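Local structure of phosphotriesterase homology protein (Escherichia coli, 1BF6) at residues A[60-65]-A[110-115]; A[186-191]-A[213-218]; A[32-37]-A[247-252]. The protein hydrolyses phosphorylated glyceryl acetates and aromatic acetates and propionates, as a monomeric, two-zinc member of the phosphotriesterase family. All coordinates share one frame; numbering follows the deposited sequence.

Contact 1: residues A[60-65]-A[110-115]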
loop_
_atom_site.group_PDB
_atom_site.type_symbol
_atom_site.label_atom_id
_atom_site.label_comp_id
_atom_site.label_asym_id
_atom_site.label_seq_id
_atom_site.Cartn_x
_atom_site.Cartn_y
_atom_site.Cartn_z
ATOM N N ARG A 60 -7.533 -10.807 -5.245
ATOM C CA ARG A 60 -7.157 -9.964 -6.377
ATOM C C ARG A 60 -7.938 -10.361 -7.630
ATOM O O ARG A 60 -8.316 -11.522 -7.805
ATOM C CB ARG A 60 -5.644 -10.084 -6.646
ATOM C CG ARG A 60 -5.086 -9.149 -7.746
ATOM C CD ARG A 60 -3.599 -9.447 -8.032
ATOM N NE ARG A 60 -3.442 -10.766 -8.645
ATOM C CZ ARG A 60 -2.386 -11.563 -8.482
ATOM N NH1 ARG A 60 -1.358 -11.187 -7.734
ATOM N NH2 ARG A 60 -2.397 -12.776 -9.018
ATOM N N ASN A 61 -8.166 -9.387 -8.504
ATOM C CA ASN A 61 -8.877 -9.607 -9.750
ATOM C C ASN A 61 -8.250 -8.710 -10.803
ATOM O O ASN A 61 -8.657 -7.553 -10.971
ATOM C CB ASN A 61 -10.357 -9.261 -9.584
ATOM C CG ASN A 61 -11.211 -9.773 -10.718
ATOM O OD1 ASN A 61 -12.311 -10.265 -10.480
ATOM N ND2 ASN A 61 -10.738 -9.641 -11.955
ATOM N N ALA A 62 -7.273 -9.256 -11.525
ATOM C CA ALA A 62 -6.565 -8.519 -12.563
ATOM C C ALA A 62 -7.486 -7.953 -13.645
ATOM O O ALA A 62 -7.316 -6.810 -14.061
ATOM C CB ALA A 62 -5.480 -9.410 -13.200
ATOM N N GLN A 63 -8.474 -8.730 -14.076
ATOM C CA GLN A 63 -9.381 -8.272 -15.121
ATOM C C GLN A 63 -10.164 -7.033 -14.685
ATOM O O GLN A 63 -10.308 -6.076 -15.450
ATOM C CB GLN A 63 -10.336 -9.384 -15.545
ATOM C CG GLN A 63 -11.064 -9.067 -16.821
ATOM C CD GLN A 63 -10.115 -8.796 -17.970
ATOM O OE1 GLN A 63 -9.321 -9.659 -18.347
ATOM N NE2 GLN A 63 -10.174 -7.591 -18.521
ATOM N N PHE A 64 -10.612 -7.049 -13.434
ATOM C CA PHE A 64 -11.366 -5.948 -12.839
ATOM C C PHE A 64 -10.524 -4.682 -12.877
ATOM O O PHE A 64 -11.032 -3.597 -13.175
ATOM C CB PHE A 64 -11.688 -6.306 -11.389
ATOM C CG PHE A 64 -12.603 -5.332 -10.698
ATOM C CD1 PHE A 64 -12.107 -4.156 -10.142
ATOM C CD2 PHE A 64 -13.955 -5.632 -10.540
ATOM C CE1 PHE A 64 -12.945 -3.296 -9.432
ATOM C CE2 PHE A 64 -14.799 -4.782 -9.833
ATOM C CZ PHE A 64 -14.295 -3.620 -9.282
ATOM N N MET A 65 -9.236 -4.826 -12.553
ATOM C CA MET A 65 -8.313 -3.690 -12.557
ATOM C C MET A 65 -8.047 -3.200 -13.983
ATOM O O MET A 65 -7.969 -1.992 -14.221
ATOM C CB MET A 65 -7.008 -4.046 -11.832
ATOM C CG MET A 65 -7.213 -4.396 -10.352
ATOM S SD MET A 65 -5.708 -4.570 -9.381
ATOM C CE MET A 65 -5.149 -6.211 -9.906
ATOM N N GLN A 110 5.633 -12.574 -16.090
ATOM C CA GLN A 110 4.693 -13.094 -17.081
ATOM C C GLN A 110 3.278 -12.516 -17.024
ATOM O O GLN A 110 2.685 -12.222 -18.060
ATOM C CB GLN A 110 4.597 -14.621 -16.988
ATOM C CG GLN A 110 5.932 -15.352 -16.915
ATOM C CD GLN A 110 6.892 -14.956 -18.022
ATOM O OE1 GLN A 110 6.511 -14.836 -19.195
ATOM N NE2 GLN A 110 8.151 -14.738 -17.651
ATOM N N GLY A 111 2.714 -12.424 -15.824
ATOM C CA GLY A 111 1.363 -11.901 -15.700
ATOM C C GLY A 111 0.614 -12.440 -14.498
ATOM O O GLY A 111 1.069 -13.363 -13.805
ATOM N N ILE A 112 -0.530 -11.824 -14.218
ATOM C CA ILE A 112 -1.347 -12.239 -13.089
ATOM C C ILE A 112 -2.765 -12.614 -13.507
ATOM O O ILE A 112 -3.306 -12.088 -14.481
ATOM C CB ILE A 112 -1.409 -11.166 -11.969
ATOM C CG1 ILE A 112 -1.919 -9.827 -12.517
ATOM C CG2 ILE A 112 -0.057 -11.037 -11.274
ATOM C CD1 ILE A 112 -2.226 -8.820 -11.423
ATOM N N ASP A 113 -3.323 -13.582 -12.791
ATOM C CA ASP A 113 -4.682 -14.066 -13.014
ATOM C C ASP A 113 -5.057 -14.403 -14.453
ATOM O O ASP A 113 -6.208 -14.218 -14.868
ATOM C CB ASP A 113 -5.692 -13.083 -12.398
ATOM C CG ASP A 113 -5.364 -12.731 -10.949
ATOM O OD1 ASP A 113 -4.947 -13.631 -10.183
ATOM O OD2 ASP A 113 -5.510 -11.547 -10.564
ATOM N N GLY A 114 -4.084 -14.901 -15.214
ATOM C CA GLY A 114 -4.339 -15.285 -16.591
ATOM C C GLY A 114 -4.507 -14.141 -17.570
ATOM O O GLY A 114 -4.950 -14.357 -18.692
ATOM N N THR A 115 -4.129 -12.931 -17.167
ATOM C CA THR A 115 -4.252 -11.769 -18.040
ATOM C C THR A 115 -2.878 -11.259 -18.469
ATOM O O THR A 115 -1.839 -11.744 -18.010
ATOM C CB THR A 115 -5.000 -10.586 -17.335
ATOM O OG1 THR A 115 -4.172 -10.037 -16.302
ATOM C CG2 THR A 115 -6.306 -11.053 -16.714
HETATM O O HOH W 1 -6.635 -13.614 -7.845
#
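R60 and D113 meet in a side-on salt bridge: NE of R60 donates to OD2 of D113 over 2.9 Å, and NH2 of R60 donates to OD1 of D113 over 2.9 Å. Both bonds are nearly straight, and the acceptors lie close to the guanidinium plane. The carboxylate is turned 45° against that plane, with OD2 met on its syn side and OD1 from above. On its anti side OD2 takes a further bond, from the backbone N of A62 at 3.0 Å. Water 1 joins OD1 of D113 to the carbonyl O of R60.

I112 lies across one face of the guanidinium, its CB 3.5 Å from NH2 of R60. The CB of A62 touches both CG1 of I112 (3.6 Å) and OG1 of T115 (3.4 Å). In T115, OG1 sits between the backbone N and the carbonyl carbon (chi1 70°), from where it bonds to the carbonyl O of I112. That oxygen also accepts from the backbone N of T115, closing the type I' turn 112-115.

Further out, R60 NH2 forms a salt bridge to E107 and NH1 bonds to the carbonyl O of C79. The buried positive charge is probably balanced by D113 and E107, and the bonds fix the rotation of the guanidinium, which ties the start of helix 62-72 to the turn after helix 97-109 and to strand 75-80 of the TIM barrel.

Contact 2: residues A[186-191]-A[213-218]. With SO4 (sulfate ion), chain F; SO4 (sulfate ion), chain E.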
loop_
_atom_site.group_PDB
_atom_site.type_symbol
_atom_site.label_atom_id
_atom_site.label_comp_id
_atom_site.label_asym_id
_atom_site.label_seq_id
_atom_site.Cartn_x
_atom_site.Cartn_y
_atom_site.Cartn_z
ATOM N N CYS A 186 2.083 3.156 9.107
ATOM C CA CYS A 186 2.890 3.671 10.210
ATOM C C CYS A 186 2.113 4.703 11.020
ATOM O O CYS A 186 2.601 5.188 12.040
ATOM C CB CYS A 186 4.166 4.334 9.682
ATOM S SG CYS A 186 5.295 3.225 8.820
ATOM N N ASP A 187 0.883 4.971 10.586
ATOM C CA ASP A 187 0.031 5.993 11.199
ATOM C C ASP A 187 -1.223 5.508 11.959
ATOM O O ASP A 187 -2.302 6.080 11.808
ATOM C CB ASP A 187 -0.372 7.000 10.107
ATOM C CG ASP A 187 -1.240 6.372 9.014
ATOM O OD1 ASP A 187 -1.210 5.127 8.841
ATOM O OD2 ASP A 187 -1.967 7.117 8.309
ATOM N N LEU A 188 -1.079 4.479 12.788
ATOM C CA LEU A 188 -2.210 3.972 13.574
ATOM C C LEU A 188 -2.022 4.182 15.083
ATOM O O LEU A 188 -2.831 3.738 15.897
ATOM C CB LEU A 188 -2.493 2.503 13.235
ATOM C CG LEU A 188 -3.176 2.307 11.881
ATOM C CD1 LEU A 188 -3.130 0.850 11.430
ATOM C CD2 LEU A 188 -4.601 2.807 11.971
ATOM N N LYS A 189 -0.969 4.910 15.440
ATOM C CA LYS A 189 -0.646 5.232 16.828
ATOM C C LYS A 189 0.489 6.260 16.821
ATOM O O LYS A 189 1.045 6.558 15.756
ATOM C CB LYS A 189 -0.194 3.978 17.590
ATOM C CG LYS A 189 1.141 3.428 17.130
ATOM C CD LYS A 189 1.641 2.358 18.061
ATOM C CE LYS A 189 2.876 1.694 17.498
ATOM N NZ LYS A 189 3.310 0.581 18.371
ATOM N N ASP A 190 0.783 6.839 17.989
ATOM C CA ASP A 190 1.880 7.798 18.126
ATOM C C ASP A 190 3.067 6.890 17.835
ATOM O O ASP A 190 3.391 6.007 18.628
ATOM C CB ASP A 190 1.947 8.363 19.557
ATOM C CG ASP A 190 0.759 9.292 19.896
ATOM O OD1 ASP A 190 -0.017 9.648 18.987
ATOM O OD2 ASP A 190 0.604 9.670 21.082
ATOM N N ASN A 191 3.682 7.099 16.679
ATOM C CA ASN A 191 4.754 6.226 16.209
ATOM C C ASN A 191 5.992 6.982 15.694
ATOM O O ASN A 191 6.770 6.441 14.905
ATOM C CB ASN A 191 4.125 5.392 15.076
ATOM C CG ASN A 191 4.877 4.100 14.767
ATOM O OD1 ASN A 191 4.764 3.579 13.658
ATOM N ND2 ASN A 191 5.585 3.553 15.747
ATOM N N ASN A 213 -10.317 7.247 11.552
ATOM C CA ASN A 213 -10.291 7.938 12.830
ATOM C C ASN A 213 -10.750 7.176 14.071
ATOM O O ASN A 213 -10.515 7.620 15.199
ATOM C CB ASN A 213 -11.008 9.282 12.678
ATOM C CG ASN A 213 -10.391 10.128 11.594
ATOM O OD1 ASN A 213 -11.086 10.710 10.764
ATOM N ND2 ASN A 213 -9.065 10.165 11.567
ATOM N N SER A 214 -11.388 6.029 13.875
ATOM C CA SER A 214 -11.812 5.218 15.011
ATOM C C SER A 214 -10.622 4.386 15.494
ATOM O O SER A 214 -10.650 3.795 16.574
ATOM C CB SER A 214 -12.994 4.330 14.626
ATOM O OG SER A 214 -14.125 5.135 14.322
ATOM N N TYR A 215 -9.570 4.342 14.682
ATOM C CA TYR A 215 -8.350 3.619 15.038
ATOM C C TYR A 215 -7.360 4.628 15.603
ATOM O O TYR A 215 -6.748 4.411 16.651
ATOM C CB TYR A 215 -7.714 2.977 13.798
ATOM C CG TYR A 215 -8.406 1.743 13.258
ATOM C CD1 TYR A 215 -8.918 0.766 14.115
ATOM C CD2 TYR A 215 -8.490 1.523 11.880
ATOM C CE1 TYR A 215 -9.488 -0.404 13.612
ATOM C CE2 TYR A 215 -9.055 0.364 11.364
ATOM C CZ TYR A 215 -9.551 -0.597 12.231
ATOM O OH TYR A 215 -10.099 -1.753 11.719
ATOM N N TYR A 216 -7.241 5.753 14.902
ATOM C CA TYR A 216 -6.309 6.819 15.263
ATOM C C TYR A 216 -6.822 8.090 14.575
ATOM O O TYR A 216 -7.258 8.035 13.425
ATOM C CB TYR A 216 -4.925 6.433 14.729
ATOM C CG TYR A 216 -3.771 7.280 15.194
ATOM C CD1 TYR A 216 -3.378 7.291 16.530
ATOM C CD2 TYR A 216 -3.041 8.041 14.284
ATOM C CE1 TYR A 216 -2.278 8.046 16.944
ATOM C CE2 TYR A 216 -1.948 8.784 14.685
ATOM C CZ TYR A 216 -1.571 8.785 16.004
ATOM O OH TYR A 216 -0.472 9.517 16.384
ATOM N N PRO A 217 -6.773 9.243 15.262
ATOM C CA PRO A 217 -7.264 10.485 14.647
ATOM C C PRO A 217 -6.373 11.183 13.607
ATOM O O PRO A 217 -5.155 11.283 13.778
ATOM C CB PRO A 217 -7.538 11.374 15.859
ATOM C CG PRO A 217 -6.488 10.957 16.834
ATOM C CD PRO A 217 -6.410 9.452 16.680
ATOM N N ASP A 218 -7.003 11.671 12.539
ATOM C CA ASP A 218 -6.309 12.401 11.467
ATOM C C ASP A 218 -5.522 13.590 12.028
ATOM O O ASP A 218 -4.481 13.968 11.478
ATOM C CB ASP A 218 -7.291 12.913 10.401
ATOM C CG ASP A 218 -7.652 11.865 9.359
ATOM O OD1 ASP A 218 -6.961 10.822 9.243
ATOM O OD2 ASP A 218 -8.641 12.089 8.630
HETATM S S SO4 F . -10.397 -2.154 8.092
HETATM O O1 SO4 F . -11.361 -2.597 9.096
HETATM O O2 SO4 F . -10.461 -3.094 6.893
HETATM O O3 SO4 F . -10.688 -0.722 7.563
HETATM O O4 SO4 F . -9.003 -2.119 8.715
HETATM S S SO4 E . 6.256 -1.758 18.018
HETATM O O1 SO4 E . 5.445 -2.123 19.176
HETATM O O2 SO4 E . 6.564 -3.005 17.188
HETATM O O3 SO4 E . 5.536 -0.752 17.077
HETATM O O4 SO4 E . 7.533 -1.073 18.505
HETATM O O HOH W 2 -3.903 4.120 18.454
#
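The ring of Y216 lies flat against the backbone of L188 and K189, with N of K189 3.5 Å above the ring plane over its centre and CA of K189 3.3 Å from CE1 of Y216. With CG anti to the backbone N (chi1 -170°), the side chain of Y216 carries its hydroxyl across the loop to D190. There OH of Y216 donates to OD1 of D190 over a short 2.6 Å, meeting the anti lone pair of that oxygen; the carboxylate stands 75° from the ring plane.

L188 and Y215 instead run side by side, with CD2 of L188 3.6 Å from CB of Y215. The Y215 hydroxyl goes on to a sulfate, shared with T244 and K212, while NZ of K189 holds another, both ions probably from the crystallisation liquor. Replacing Y216 by an alanine would probably leave D190 OD1 without its hydroxyl donor and uncover the peptide between L188 and K189.

Y216 thus joins the loops that follow barrel strands 181-183 and 204-207. The segment 186-191 comes directly after the zinc ligand H185, in the same loop, and the bond to D190 would probably help keep that carboxylate ionised.

Contact 3: residues A[32-37]-A[247-252]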
loop_
_atom_site.group_PDB
_atom_site.type_symbol
_atom_site.label_atom_id
_atom_site.label_comp_id
_atom_site.label_asym_id
_atom_site.label_seq_id
_atom_site.Cartn_x
_atom_site.Cartn_y
_atom_site.Cartn_z
ATOM N N TYR A 32 -17.984 -2.621 -9.142
ATOM C CA TYR A 32 -17.427 -1.993 -10.318
ATOM C C TYR A 32 -17.818 -0.553 -10.635
ATOM O O TYR A 32 -16.942 0.308 -10.736
ATOM C CB TYR A 32 -17.674 -2.872 -11.537
ATOM C CG TYR A 32 -16.935 -2.398 -12.762
ATOM C CD1 TYR A 32 -15.537 -2.407 -12.802
ATOM C CD2 TYR A 32 -17.628 -1.938 -13.879
ATOM C CE1 TYR A 32 -14.854 -1.967 -13.928
ATOM C CE2 TYR A 32 -16.959 -1.500 -15.008
ATOM C CZ TYR A 32 -15.570 -1.518 -15.029
ATOM O OH TYR A 32 -14.913 -1.106 -16.161
ATOM N N ALA A 33 -19.109 -0.308 -10.854
ATOM C CA ALA A 33 -19.579 1.038 -11.182
ATOM C C ALA A 33 -19.126 2.063 -10.144
ATOM O O ALA A 33 -18.568 3.104 -10.498
ATOM C CB ALA A 33 -21.103 1.052 -11.333
ATOM N N PHE A 34 -19.321 1.745 -8.869
ATOM C CA PHE A 34 -18.923 2.637 -7.786
ATOM C C PHE A 34 -17.422 2.898 -7.778
ATOM O O PHE A 34 -16.993 4.035 -7.575
ATOM C CB PHE A 34 -19.317 2.063 -6.430
ATOM C CG PHE A 34 -20.795 1.957 -6.215
ATOM C CD1 PHE A 34 -21.687 2.604 -7.057
ATOM C CD2 PHE A 34 -21.290 1.217 -5.149
ATOM C CE1 PHE A 34 -23.049 2.518 -6.838
ATOM C CE2 PHE A 34 -22.655 1.122 -4.919
ATOM C CZ PHE A 34 -23.532 1.775 -5.766
ATOM N N ILE A 35 -16.624 1.845 -7.962
ATOM C CA ILE A 35 -15.171 1.996 -7.959
ATOM C C ILE A 35 -14.708 2.845 -9.142
ATOM O O ILE A 35 -13.845 3.699 -8.974
ATOM C CB ILE A 35 -14.420 0.618 -7.830
ATOM C CG1 ILE A 35 -14.032 0.431 -6.336
ATOM C CG2 ILE A 35 -13.150 0.606 -8.685
ATOM C CD1 ILE A 35 -13.911 1.721 -5.480
ATOM N N CYS A 36 -15.317 2.653 -10.311
ATOM C CA CYS A 36 -14.993 3.461 -11.488
ATOM C C CYS A 36 -15.333 4.940 -11.232
ATOM O O CYS A 36 -14.580 5.830 -11.618
ATOM C CB CYS A 36 -15.765 2.981 -12.714
ATOM S SG CYS A 36 -15.116 1.480 -13.473
ATOM N N GLN A 37 -16.467 5.202 -10.580
ATOM C CA GLN A 37 -16.871 6.578 -10.280
ATOM C C GLN A 37 -15.862 7.226 -9.330
ATOM O O GLN A 37 -15.500 8.397 -9.505
ATOM C CB GLN A 37 -18.284 6.611 -9.677
ATOM C CG GLN A 37 -19.396 6.298 -10.690
ATOM C CD GLN A 37 -20.675 5.733 -10.050
ATOM O OE1 GLN A 37 -20.989 5.996 -8.879
ATOM N NE2 GLN A 37 -21.412 4.942 -10.824
ATOM N N SER A 247 -18.494 -0.090 2.571
ATOM C CA SER A 247 -18.970 1.014 3.400
ATOM C C SER A 247 -18.054 2.240 3.370
ATOM O O SER A 247 -18.414 3.305 3.876
ATOM C CB SER A 247 -19.238 0.551 4.843
ATOM O OG SER A 247 -18.077 0.073 5.496
ATOM N N HIS A 248 -16.865 2.080 2.790
ATOM C CA HIS A 248 -15.914 3.187 2.655
ATOM C C HIS A 248 -16.244 4.026 1.405
ATOM O O HIS A 248 -15.834 5.183 1.298
ATOM C CB HIS A 248 -14.469 2.663 2.542
ATOM C CG HIS A 248 -13.946 2.009 3.786
ATOM N ND1 HIS A 248 -12.919 1.087 3.763
ATOM C CD2 HIS A 248 -14.271 2.173 5.090
ATOM C CE1 HIS A 248 -12.629 0.718 4.998
ATOM N NE2 HIS A 248 -13.436 1.362 5.822
ATOM N N LEU A 249 -16.950 3.421 0.454
ATOM C CA LEU A 249 -17.331 4.073 -0.792
ATOM C C LEU A 249 -18.414 5.136 -0.561
ATOM O O LEU A 249 -19.286 4.964 0.283
ATOM C CB LEU A 249 -17.824 3.033 -1.797
ATOM C CG LEU A 249 -16.861 1.862 -2.096
ATOM C CD1 LEU A 249 -17.458 0.995 -3.203
ATOM C CD2 LEU A 249 -15.484 2.380 -2.494
ATOM N N LYS A 250 -18.326 6.242 -1.295
ATOM C CA LYS A 250 -19.291 7.336 -1.152
ATOM C C LYS A 250 -20.732 6.906 -1.449
ATOM O O LYS A 250 -21.651 7.309 -0.738
ATOM C CB LYS A 250 -18.881 8.548 -2.011
ATOM C CG LYS A 250 -17.548 9.173 -1.569
ATOM C CD LYS A 250 -17.327 10.587 -2.092
ATOM C CE LYS A 250 -17.158 10.638 -3.593
ATOM N NZ LYS A 250 -15.859 10.054 -4.026
ATOM N N ALA A 251 -20.921 6.078 -2.477
ATOM C CA ALA A 251 -22.249 5.586 -2.852
ATOM C C ALA A 251 -22.927 4.799 -1.720
ATOM O O ALA A 251 -24.148 4.649 -1.717
ATOM C CB ALA A 251 -22.164 4.725 -4.110
ATOM N N ASN A 252 -22.127 4.287 -0.784
ATOM C CA ASN A 252 -22.631 3.532 0.364
ATOM C C ASN A 252 -22.592 4.341 1.659
ATOM O O ASN A 252 -22.620 3.779 2.748
ATOM C CB ASN A 252 -21.842 2.229 0.534
ATOM C CG ASN A 252 -22.041 1.288 -0.617
ATOM O OD1 ASN A 252 -23.152 1.141 -1.119
ATOM N ND2 ASN A 252 -20.961 0.659 -1.069
#
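One face of the F34 ring carries the methyl of A251: its CB stands 3.4 Å from the ring centroid and 3° off the normal, a CH-pi contact over the ring centre. CD1 of L249 is at the ring's edge, near its plane, and comes within 3.9 Å of CB of F34. The amide of N252 crosses the ring at about a right angle, the planes 76° apart, with OD1 of N252 3.8 Å from CE2 of F34. ND2 is engaged by the carbonyl O of R246 and by Q31.

Deeper in, CD1 of I35 lies 3.4 Å from CD2 of L249, closer than normal for two methyls. Both torsions of I35 are far from staggered (chi1 -98°), so this contact is doubtful in detail and may reflect strain or an imperfectly placed side chain. On the loop side, N of N252 bonds to O of L249, a short turn that presents A251 to the ring.

Helix 32-44 is therefore joined to the loop between strand 237-239 and helix 259-270 by apolar side chains, while K250 adds salt bridges to E38 and D41 on the same helix. Dispersion and the exclusion of water probably supply most of the attraction.

In the fold
All three contacts lie in the TIM barrel, (beta/alpha)8, of the phosphotriesterase family, their centres 16 to 19 Å from that of the chain. Contact 3 encloses the other two along the chain; contact 1 closes before contact 2 opens. Contacts 1 and 3 have centres 21 Å apart and touch, F64 of helix 62-72 packing on Y32 and I35 of helix 32-44. Contacts 1 and 2, 33 Å apart between centres, stand on opposite sides of the chain's centre; contacts 2 and 3 have centres 24 Å apart and do not touch. Contact 2 lies nearest the zinc pair, whereas contact 3 joins a helix following the first barrel strand to the loop after the last, consistent with closing the barrel.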